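Long-range contacts in methylxanthine N1-demethylase NdmA (Pseudomonas putida, PDB 6ICN), which catalyses the N1-demethylation of caffeine to theobromine and formaldehyde as a Rieske-type non-haem iron oxygenase, consuming NADH and O2: residues Pro155-Ala160 with Val265-Ser270; Val232-Pro237 with Lys257-Ser262; Gly239-Thr244 with Ile251-Ser256. All blocks are in the same frame, centred on the assembly; numbering follows the deposited sequence.

Contact 1: Pro155-Ala160 with Val265-Ser270; sequences PYFSAA and VLFNVS. With CFF (caffeine), chain F.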
loop_
_atom_site.group_PDB
_atom_site.type_symbol
_atom_site.label_atom_id
_atom_site.label_comp_id
_atom_site.label_asym_id
_atom_site.label_seq_id
_atom_site.Cartn_x
_atom_site.Cartn_y
_atom_site.Cartn_z
ATOM N N PRO A 155 -3.539 -37.955 17.386
ATOM C CA PRO A 155 -4.194 -38.605 16.240
ATOM C C PRO A 155 -3.330 -39.545 15.416
ATOM O O PRO A 155 -2.102 -39.427 15.371
ATOM C CB PRO A 155 -4.635 -37.401 15.394
ATOM C CG PRO A 155 -4.949 -36.361 16.412
ATOM C CD PRO A 155 -3.927 -36.538 17.507
ATOM N N TYR A 156 -3.997 -40.477 14.737
ATOM C CA TYR A 156 -3.353 -41.500 13.930
ATOM C C TYR A 156 -3.120 -41.008 12.502
ATOM O O TYR A 156 -4.050 -40.551 11.832
ATOM C CB TYR A 156 -4.231 -42.753 13.935
ATOM C CG TYR A 156 -3.897 -43.817 12.910
ATOM C CD1 TYR A 156 -2.779 -44.624 13.053
ATOM C CD2 TYR A 156 -4.732 -44.037 11.816
ATOM C CE1 TYR A 156 -2.487 -45.613 12.114
ATOM C CE2 TYR A 156 -4.461 -45.034 10.880
ATOM C CZ TYR A 156 -3.330 -45.815 11.036
ATOM O OH TYR A 156 -3.063 -46.796 10.099
ATOM N N PHE A 157 -1.877 -41.131 12.041
ATOM C CA PHE A 157 -1.470 -40.909 10.657
ATOM C C PHE A 157 -0.949 -42.236 10.111
ATOM O O PHE A 157 0.075 -42.738 10.585
ATOM C CB PHE A 157 -0.389 -39.819 10.617
ATOM C CG PHE A 157 0.169 -39.510 9.248
ATOM C CD1 PHE A 157 -0.599 -39.642 8.097
ATOM C CD2 PHE A 157 1.468 -39.030 9.129
ATOM C CE1 PHE A 157 -0.075 -39.324 6.828
ATOM C CE2 PHE A 157 1.997 -38.699 7.873
ATOM C CZ PHE A 157 1.234 -38.852 6.725
ATOM N N SER A 158 -1.641 -42.798 9.113
ATOM C CA SER A 158 -1.342 -44.166 8.680
ATOM C C SER A 158 0.003 -44.285 7.959
ATOM O O SER A 158 0.605 -45.369 7.941
ATOM C CB SER A 158 -2.469 -44.688 7.776
ATOM O OG SER A 158 -2.541 -43.983 6.538
ATOM N N ALA A 159 0.485 -43.209 7.344
ATOM C CA ALA A 159 1.657 -43.286 6.483
ATOM C C ALA A 159 2.966 -43.185 7.239
ATOM O O ALA A 159 4.019 -43.445 6.649
ATOM C CB ALA A 159 1.620 -42.182 5.420
ATOM N N ALA A 160 2.933 -42.813 8.516
ATOM C CA ALA A 160 4.166 -42.685 9.281
ATOM C C ALA A 160 4.900 -44.023 9.305
ATOM O O ALA A 160 4.292 -45.072 9.540
ATOM C CB ALA A 160 3.856 -42.211 10.700
ATOM N N VAL A 265 -2.173 -40.809 0.606
ATOM C CA VAL A 265 -2.747 -40.596 1.933
ATOM C C VAL A 265 -2.806 -39.099 2.208
ATOM O O VAL A 265 -1.808 -38.395 2.022
ATOM C CB VAL A 265 -1.930 -41.301 3.031
ATOM C CG1 VAL A 265 -2.610 -41.144 4.382
ATOM C CG2 VAL A 265 -1.722 -42.785 2.686
ATOM N N LEU A 266 -3.960 -38.623 2.665
ATOM C CA LEU A 266 -4.135 -37.237 3.085
ATOM C C LEU A 266 -4.400 -37.208 4.582
ATOM O O LEU A 266 -5.322 -37.872 5.070
ATOM C CB LEU A 266 -5.289 -36.563 2.345
ATOM C CG LEU A 266 -5.188 -36.568 0.824
ATOM C CD1 LEU A 266 -6.559 -36.288 0.233
ATOM C CD2 LEU A 266 -4.175 -35.519 0.353
ATOM N N PHE A 267 -3.600 -36.441 5.312
ATOM C CA PHE A 267 -3.776 -36.292 6.749
ATOM C C PHE A 267 -4.048 -34.819 7.006
ATOM O O PHE A 267 -3.172 -33.967 6.798
ATOM C CB PHE A 267 -2.546 -36.788 7.509
ATOM C CG PHE A 267 -2.620 -36.601 8.996
ATOM C CD1 PHE A 267 -3.359 -37.473 9.795
ATOM C CD2 PHE A 267 -1.935 -35.560 9.610
ATOM C CE1 PHE A 267 -3.402 -37.308 11.164
ATOM C CE2 PHE A 267 -1.976 -35.379 10.999
ATOM C CZ PHE A 267 -2.709 -36.256 11.778
ATOM N N ASN A 268 -5.270 -34.512 7.418
ATOM C CA ASN A 268 -5.679 -33.127 7.616
ATOM C C ASN A 268 -6.133 -32.942 9.054
ATOM O O ASN A 268 -6.942 -33.727 9.558
ATOM C CB ASN A 268 -6.797 -32.741 6.633
ATOM C CG ASN A 268 -7.021 -31.230 6.576
ATOM O OD1 ASN A 268 -7.879 -30.710 7.292
ATOM N ND2 ASN A 268 -6.225 -30.513 5.743
ATOM N N VAL A 269 -5.605 -31.918 9.725
ATOM C CA VAL A 269 -6.009 -31.633 11.101
ATOM C C VAL A 269 -6.067 -30.118 11.320
ATOM O O VAL A 269 -5.236 -29.362 10.800
ATOM C CB VAL A 269 -5.070 -32.343 12.107
ATOM C CG1 VAL A 269 -3.584 -31.940 11.884
ATOM C CG2 VAL A 269 -5.519 -32.105 13.556
ATOM N N SER A 270 -7.065 -29.674 12.082
ATOM C CA SER A 270 -7.295 -28.258 12.349
ATOM C C SER A 270 -6.894 -27.927 13.780
ATOM O O SER A 270 -7.327 -28.605 14.721
ATOM C CB SER A 270 -8.769 -27.868 12.146
ATOM O OG SER A 270 -9.246 -28.169 10.847
HETATM N N1 CFF F . -10.323 -33.566 0.205
HETATM C C2 CFF F . -10.398 -34.682 -0.588
HETATM C C10 CFF F . -11.382 -33.287 1.159
HETATM C C6 CFF F . -9.288 -32.727 0.107
HETATM N N3 CFF F . -9.413 -34.947 -1.483
HETATM O O11 CFF F . -11.328 -35.425 -0.494
HETATM C C12 CFF F . -9.482 -36.131 -2.334
HETATM C C4 CFF F . -8.363 -34.098 -1.587
HETATM C C5 CFF F . -8.285 -33.005 -0.803
HETATM N N9 CFF F . -7.273 -34.120 -2.373
HETATM O O13 CFF F . -9.228 -31.750 0.804
HETATM N N7 CFF F . -7.142 -32.361 -1.102
HETATM C C8 CFF F . -6.522 -33.047 -2.069
HETATM C C14 CFF F . -6.445 -31.163 -0.667
#
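With CG anti to the backbone N in both F157 (chi1 178°) and F267 (chi1 177°), the two phenyl groups are brought against each other at an oblique angle. Their planes meet at 36° and their centroids lie 5.0 Å apart. F157 lays its CB over one face of the F267 ring, 4.1 Å from the centroid, a CH-pi contact, while F157 CD1 comes to 3.5 Å from F267 CB. At the edge of the F157 ring sits V265, whose CG1 is 4.0 Å from F157 CE1. The same methyl carbon, V265 CG1, meets S158 OG at 3.6 Å. P155 CB approaches the F267 ring at its edge. Between these two segments the contact is packing, without a hydrogen bond; polar ties of the loop to the sheet include S158 N to N252 OD1 and Y156 N to S246 OG. Alternation along strand 265-270 turns L266 away from the loop, and it sets CD1 over a face of caffeine, 3.4 Å from C4. Through W142, which packs on P155 and F267, and Y138, edge-to-face with F157, the contact meets the Rieske-domain side. Strands 250-257 and 277-286 flank strand 263-274 in the catalytic sheet.

Contact 2: Val232-Pro237 with Lys257-Ser262; sequences VPNQAP and KYSSSS. With CFF (caffeine), chain F.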
loop_
_atom_site.group_PDB
_atom_site.type_symbol
_atom_site.label_atom_id
_atom_site.label_comp_id
_atom_site.label_asym_id
_atom_site.label_seq_id
_atom_site.Cartn_x
_atom_site.Cartn_y
_atom_site.Cartn_z
ATOM N N VAL A 232 -11.107 -35.797 -14.292
ATOM C CA VAL A 232 -10.352 -35.065 -13.275
ATOM C C VAL A 232 -8.865 -35.298 -13.521
ATOM O O VAL A 232 -8.498 -36.307 -14.147
ATOM C CB VAL A 232 -10.775 -35.486 -11.853
ATOM C CG1 VAL A 232 -12.267 -35.213 -11.629
ATOM C CG2 VAL A 232 -10.452 -36.952 -11.596
ATOM N N PRO A 233 -7.980 -34.398 -13.073
ATOM C CA PRO A 233 -6.545 -34.574 -13.338
ATOM C C PRO A 233 -6.016 -35.869 -12.736
ATOM O O PRO A 233 -6.556 -36.391 -11.759
ATOM C CB PRO A 233 -5.901 -33.352 -12.666
ATOM C CG PRO A 233 -7.007 -32.348 -12.527
ATOM C CD PRO A 233 -8.276 -33.130 -12.376
ATOM N N ASN A 234 -4.935 -36.388 -13.328
ATOM C CA ASN A 234 -4.335 -37.621 -12.826
ATOM C C ASN A 234 -3.748 -37.457 -11.425
ATOM O O ASN A 234 -3.662 -38.445 -10.684
ATOM C CB ASN A 234 -3.273 -38.127 -13.819
ATOM C CG ASN A 234 -2.475 -39.331 -13.291
ATOM O OD1 ASN A 234 -1.237 -39.324 -13.311
ATOM N ND2 ASN A 234 -3.177 -40.364 -12.817
ATOM N N GLN A 235 -3.354 -36.241 -11.034
ATOM C CA GLN A 235 -2.864 -36.034 -9.674
ATOM C C GLN A 235 -3.987 -35.868 -8.653
ATOM O O GLN A 235 -3.697 -35.768 -7.453
ATOM C CB GLN A 235 -1.925 -34.823 -9.607
ATOM C CG GLN A 235 -2.601 -33.456 -9.731
ATOM C CD GLN A 235 -2.701 -32.979 -11.174
ATOM O OE1 GLN A 235 -2.798 -33.789 -12.103
ATOM N NE2 GLN A 235 -2.668 -31.656 -11.371
ATOM N N ALA A 236 -5.245 -35.833 -9.086
ATOM C CA ALA A 236 -6.356 -35.818 -8.144
ATOM C C ALA A 236 -6.374 -37.128 -7.365
ATOM O O ALA A 236 -6.397 -38.204 -7.987
ATOM C CB ALA A 236 -7.687 -35.621 -8.869
ATOM N N PRO A 237 -6.334 -37.096 -6.016
ATOM C CA PRO A 237 -6.470 -38.347 -5.254
ATOM C C PRO A 237 -7.904 -38.844 -5.260
ATOM O O PRO A 237 -8.647 -38.629 -4.298
ATOM C CB PRO A 237 -6.014 -37.960 -3.838
ATOM C CG PRO A 237 -5.258 -36.645 -4.018
ATOM C CD PRO A 237 -5.960 -35.964 -5.148
ATOM N N LYS A 257 -5.947 -44.908 -5.525
ATOM C CA LYS A 257 -6.343 -44.130 -6.698
ATOM C C LYS A 257 -6.731 -45.034 -7.860
ATOM O O LYS A 257 -6.107 -46.074 -8.093
ATOM C CB LYS A 257 -5.206 -43.210 -7.153
ATOM C CG LYS A 257 -4.843 -42.089 -6.185
ATOM C CD LYS A 257 -3.589 -41.358 -6.660
ATOM C CE LYS A 257 -3.795 -40.728 -8.032
ATOM N NZ LYS A 257 -2.551 -40.075 -8.532
ATOM N N TYR A 258 -7.754 -44.612 -8.609
ATOM C CA TYR A 258 -8.170 -45.350 -9.800
ATOM C C TYR A 258 -7.180 -45.167 -10.946
ATOM O O TYR A 258 -6.825 -46.136 -11.630
ATOM C CB TYR A 258 -9.562 -44.897 -10.244
ATOM C CG TYR A 258 -10.683 -45.180 -9.264
ATOM C CD1 TYR A 258 -10.623 -46.264 -8.391
ATOM C CD2 TYR A 258 -11.810 -44.365 -9.223
ATOM C CE1 TYR A 258 -11.654 -46.524 -7.499
ATOM C CE2 TYR A 258 -12.845 -44.613 -8.334
ATOM C CZ TYR A 258 -12.763 -45.694 -7.477
ATOM O OH TYR A 258 -13.793 -45.941 -6.597
ATOM N N SER A 259 -6.728 -43.928 -11.174
ATOM C CA SER A 259 -5.960 -43.618 -12.377
ATOM C C SER A 259 -4.566 -44.239 -12.359
ATOM O O SER A 259 -4.046 -44.612 -13.416
ATOM C CB SER A 259 -5.847 -42.104 -12.549
ATOM O OG SER A 259 -5.167 -41.527 -11.444
ATOM N N SER A 260 -3.945 -44.348 -11.185
ATOM C CA SER A 260 -2.560 -44.782 -11.090
ATOM C C SER A 260 -2.368 -46.104 -10.360
ATOM O O SER A 260 -1.241 -46.613 -10.346
ATOM C CB SER A 260 -1.717 -43.706 -10.385
ATOM O OG SER A 260 -2.263 -43.420 -9.106
ATOM N N SER A 261 -3.420 -46.664 -9.755
ATOM C CA SER A 261 -3.334 -47.905 -8.976
ATOM C C SER A 261 -2.250 -47.820 -7.902
ATOM O O SER A 261 -1.447 -48.740 -7.721
ATOM C CB SER A 261 -3.104 -49.113 -9.887
ATOM O OG SER A 261 -4.265 -49.386 -10.650
ATOM N N SER A 262 -2.242 -46.704 -7.168
ATOM C CA SER A 262 -1.223 -46.479 -6.149
ATOM C C SER A 262 -1.830 -45.745 -4.958
ATOM O O SER A 262 -2.865 -45.079 -5.072
ATOM C CB SER A 262 -0.041 -45.696 -6.721
ATOM O OG SER A 262 -0.481 -44.533 -7.396
HETATM N N1 CFF F . -10.323 -33.566 0.205
HETATM C C2 CFF F . -10.398 -34.682 -0.588
HETATM C C10 CFF F . -11.382 -33.287 1.159
HETATM C C6 CFF F . -9.288 -32.727 0.107
HETATM N N3 CFF F . -9.413 -34.947 -1.483
HETATM O O11 CFF F . -11.328 -35.425 -0.494
HETATM C C12 CFF F . -9.482 -36.131 -2.334
HETATM C C4 CFF F . -8.363 -34.098 -1.587
HETATM C C5 CFF F . -8.285 -33.005 -0.803
HETATM N N9 CFF F . -7.273 -34.120 -2.373
HETATM O O13 CFF F . -9.228 -31.750 0.804
HETATM N N7 CFF F . -7.142 -32.361 -1.102
HETATM C C8 CFF F . -6.522 -33.047 -2.069
HETATM C C14 CFF F . -6.445 -31.163 -0.667
HETATM O O HOH W 1 -6.709 -39.362 -10.545
HETATM O O HOH W 2 -2.633 -37.998 -6.499
#
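The pyrrolidine ring of P237, whose CA packs against K257 CG, meets caffeine from the N9 side and close to the plane of its rings, with P237 CG and CD each 3.6 Å from N9. The peptide carbonyl of N234 receives the ammonium of K257 within its own plane: NZ lies 2.9 Å from N234 O at a C=O...N angle of 156°. The flat side-chain amide of N234 turns its ND2 to the other loop, 2.7 Å from S259 OG, but this bond is weak, its N-H...O angle only 117°. A bend at chi3 (61°) turns the end of K257 toward the carbonyls of the turn, CE lying 3.6 Å from A236 O. Water 2 extends the reach of K257 NZ, accepting from it and donating to Q235 O at 2.6 Å. Both loops stand at the end of the antiparallel sheet in the helix-grip fold of the catalytic domain: P233-A236 forms a type I beta turn leading into strand 239-246, and K257-S262 links strands 250-257 and 263-274. Within 257-262, K257 N bonds to S262 O. Water 1 sits between the loops, bonded to N234 O, A236 O and S259 OG. F299 of helix 293-313 packs on A236 and P237.

Contact 3: Gly239-Thr244 with Ile251-Ser256; sequences GSFSYT and INLEVS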
loop_
_atom_site.group_PDB
_atom_site.type_symbol
_atom_site.label_atom_id
_atom_site.label_comp_id
_atom_site.label_asym_id
_atom_site.label_seq_id
_atom_site.Cartn_x
_atom_site.Cartn_y
_atom_site.Cartn_z
ATOM N N GLY A 239 -10.351 -42.252 -5.820
ATOM C CA GLY A 239 -10.355 -43.704 -5.852
ATOM C C GLY A 239 -11.184 -44.299 -4.732
ATOM O O GLY A 239 -12.219 -43.737 -4.361
ATOM N N SER A 240 -10.750 -45.436 -4.185
ATOM C CA SER A 240 -11.410 -46.013 -3.020
ATOM C C SER A 240 -10.892 -45.331 -1.754
ATOM O O SER A 240 -9.686 -45.358 -1.485
ATOM C CB SER A 240 -11.170 -47.519 -2.960
ATOM O OG SER A 240 -11.604 -48.017 -1.707
ATOM N N PHE A 241 -11.805 -44.738 -0.977
ATOM C CA PHE A 241 -11.474 -43.880 0.164
ATOM C C PHE A 241 -11.673 -44.634 1.476
ATOM O O PHE A 241 -12.791 -45.062 1.773
ATOM C CB PHE A 241 -12.373 -42.638 0.194
ATOM C CG PHE A 241 -12.025 -41.564 -0.806
ATOM C CD1 PHE A 241 -11.069 -41.761 -1.782
ATOM C CD2 PHE A 241 -12.677 -40.330 -0.744
ATOM C CE1 PHE A 241 -10.772 -40.754 -2.687
ATOM C CE2 PHE A 241 -12.383 -39.318 -1.647
ATOM C CZ PHE A 241 -11.427 -39.534 -2.619
ATOM N N SER A 242 -10.629 -44.719 2.302
ATOM C CA SER A 242 -10.754 -45.282 3.644
ATOM C C SER A 242 -10.397 -44.220 4.678
ATOM O O SER A 242 -9.242 -43.783 4.735
ATOM C CB SER A 242 -9.862 -46.513 3.812
ATOM O OG SER A 242 -9.908 -46.962 5.148
ATOM N N TYR A 243 -11.377 -43.820 5.494
ATOM C CA TYR A 243 -11.210 -42.754 6.478
ATOM C C TYR A 243 -10.986 -43.324 7.870
ATOM O O TYR A 243 -11.752 -44.180 8.329
ATOM C CB TYR A 243 -12.442 -41.848 6.537
ATOM C CG TYR A 243 -12.759 -41.036 5.303
ATOM C CD1 TYR A 243 -13.434 -41.605 4.231
ATOM C CD2 TYR A 243 -12.418 -39.682 5.228
ATOM C CE1 TYR A 243 -13.762 -40.860 3.108
ATOM C CE2 TYR A 243 -12.746 -38.923 4.107
ATOM C CZ TYR A 243 -13.415 -39.526 3.052
ATOM O OH TYR A 243 -13.738 -38.802 1.932
ATOM N N THR A 244 -9.983 -42.793 8.566
ATOM C CA THR A 244 -9.797 -43.024 9.995
ATOM C C THR A 244 -9.706 -41.653 10.640
ATOM O O THR A 244 -8.702 -40.950 10.462
ATOM C CB THR A 244 -8.535 -43.834 10.281
ATOM O OG1 THR A 244 -8.559 -45.040 9.516
ATOM C CG2 THR A 244 -8.447 -44.153 11.760
ATOM N N ILE A 251 -8.263 -36.046 10.389
ATOM C CA ILE A 251 -8.760 -36.962 9.366
ATOM C C ILE A 251 -7.590 -37.613 8.642
ATOM O O ILE A 251 -6.749 -36.920 8.054
ATOM C CB ILE A 251 -9.680 -36.257 8.360
ATOM C CG1 ILE A 251 -10.898 -35.664 9.079
ATOM C CG2 ILE A 251 -10.099 -37.206 7.235
ATOM C CD1 ILE A 251 -11.545 -34.566 8.276
ATOM N N ASN A 252 -7.550 -38.950 8.654
ATOM C CA ASN A 252 -6.596 -39.724 7.871
ATOM C C ASN A 252 -7.371 -40.385 6.738
ATOM O O ASN A 252 -8.234 -41.238 6.986
ATOM C CB ASN A 252 -5.885 -40.761 8.743
ATOM C CG ASN A 252 -4.769 -41.482 7.999
ATOM O OD1 ASN A 252 -3.613 -41.048 8.024
ATOM N ND2 ASN A 252 -5.105 -42.587 7.342
ATOM N N LEU A 253 -7.095 -39.967 5.497
ATOM C CA LEU A 253 -7.795 -40.484 4.322
ATOM C C LEU A 253 -6.808 -41.263 3.455
ATOM O O LEU A 253 -5.889 -40.680 2.865
ATOM C CB LEU A 253 -8.449 -39.348 3.530
ATOM C CG LEU A 253 -8.997 -39.710 2.145
ATOM C CD1 LEU A 253 -10.022 -40.857 2.232
ATOM C CD2 LEU A 253 -9.638 -38.481 1.477
ATOM N N GLU A 254 -6.998 -42.580 3.363
ATOM C CA GLU A 254 -6.178 -43.417 2.491
ATOM C C GLU A 254 -6.912 -43.627 1.175
ATOM O O GLU A 254 -8.024 -44.168 1.166
ATOM C CB GLU A 254 -5.876 -44.760 3.152
ATOM C CG GLU A 254 -4.998 -44.656 4.385
ATOM C CD GLU A 254 -4.888 -45.989 5.127
ATOM O OE1 GLU A 254 -5.641 -46.215 6.111
ATOM O OE2 GLU A 254 -4.053 -46.818 4.703
ATOM N N VAL A 255 -6.300 -43.192 0.072
ATOM C CA VAL A 255 -6.886 -43.323 -1.262
ATOM C C VAL A 255 -6.119 -44.386 -2.039
ATOM O O VAL A 255 -4.906 -44.264 -2.258
ATOM C CB VAL A 255 -6.884 -41.995 -2.039
ATOM C CG1 VAL A 255 -7.587 -42.175 -3.385
ATOM C CG2 VAL A 255 -7.543 -40.884 -1.234
ATOM N N SER A 256 -6.827 -45.425 -2.473
ATOM C CA SER A 256 -6.330 -46.281 -3.547
ATOM C C SER A 256 -6.821 -45.674 -4.859
ATOM O O SER A 256 -7.971 -45.878 -5.255
ATOM C CB SER A 256 -6.802 -47.716 -3.353
ATOM O OG SER A 256 -6.550 -48.133 -2.021
HETATM O O HOH W 3 -7.426 -44.397 6.924
HETATM O O HOH W 4 -7.459 -48.158 5.549
#
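F241, Y243, L253 and V255 make the tight face of this antiparallel hairpin, and L253 is its wedge. With CG anti to the backbone N (chi1 169°), L253 sets CD1 over the centre of the Y243 ring, 3.7 Å from the centroid and 8° off the normal, while the same CD1 lies 3.6 Å from F241 CB. Its other branch, CD2, stands over one face of the F241 ring, toward its rim. V255 runs alongside F241, with V255 CG2 3.5 Å from F241 CE1, and I251 CG2 closes on the edge of Y243. On this face F241 lines the caffeine pocket and L253 also touches the ligand. Between the strands six backbone hydrogen bonds join S240 to S256, S242 to E254 and T244 to N252. The reverse face, bearing these three pairs, is more loosely packed, CB to CB 4.4 Å in both S240-S256 and S242-E254. Water 4 links S242 OG to E254 OE1. Water 3 lies among S242 O, T244 OG1, E254 OE1 and N252 ND2, and accepts from the last at 3.0 Å. Loop 155-160 covers N252 and E254, and S240 OG bonds to D225. Strand 219-225 continues the sheet beyond 239-246, its F222 stacked on Y243; strand 263-274 pairs with 250-257 on the other flank, and helix 179-186 packs on I251.

In the fold
From the N terminus, the chain leaves strand 140-144 and enters loop 155-160, the first half of contact 1; its partner strand follows 105 residues later, so the long loop it closes encloses both other contacts. Contact 2 opens at 232-237 and closes at 257-262, and within it lies the hairpin of contact 3; none of the three cross. Strands 250-257 and 263-274 are neighbours in the catalytic sheet, letting contacts 1 and 3 meet through backbone bonds such as L253 N to L266 O. At the open end of the hairpin, Y258 packs on G239 and S240, joining contacts 2 and 3. All three contribute residues that touch caffeine.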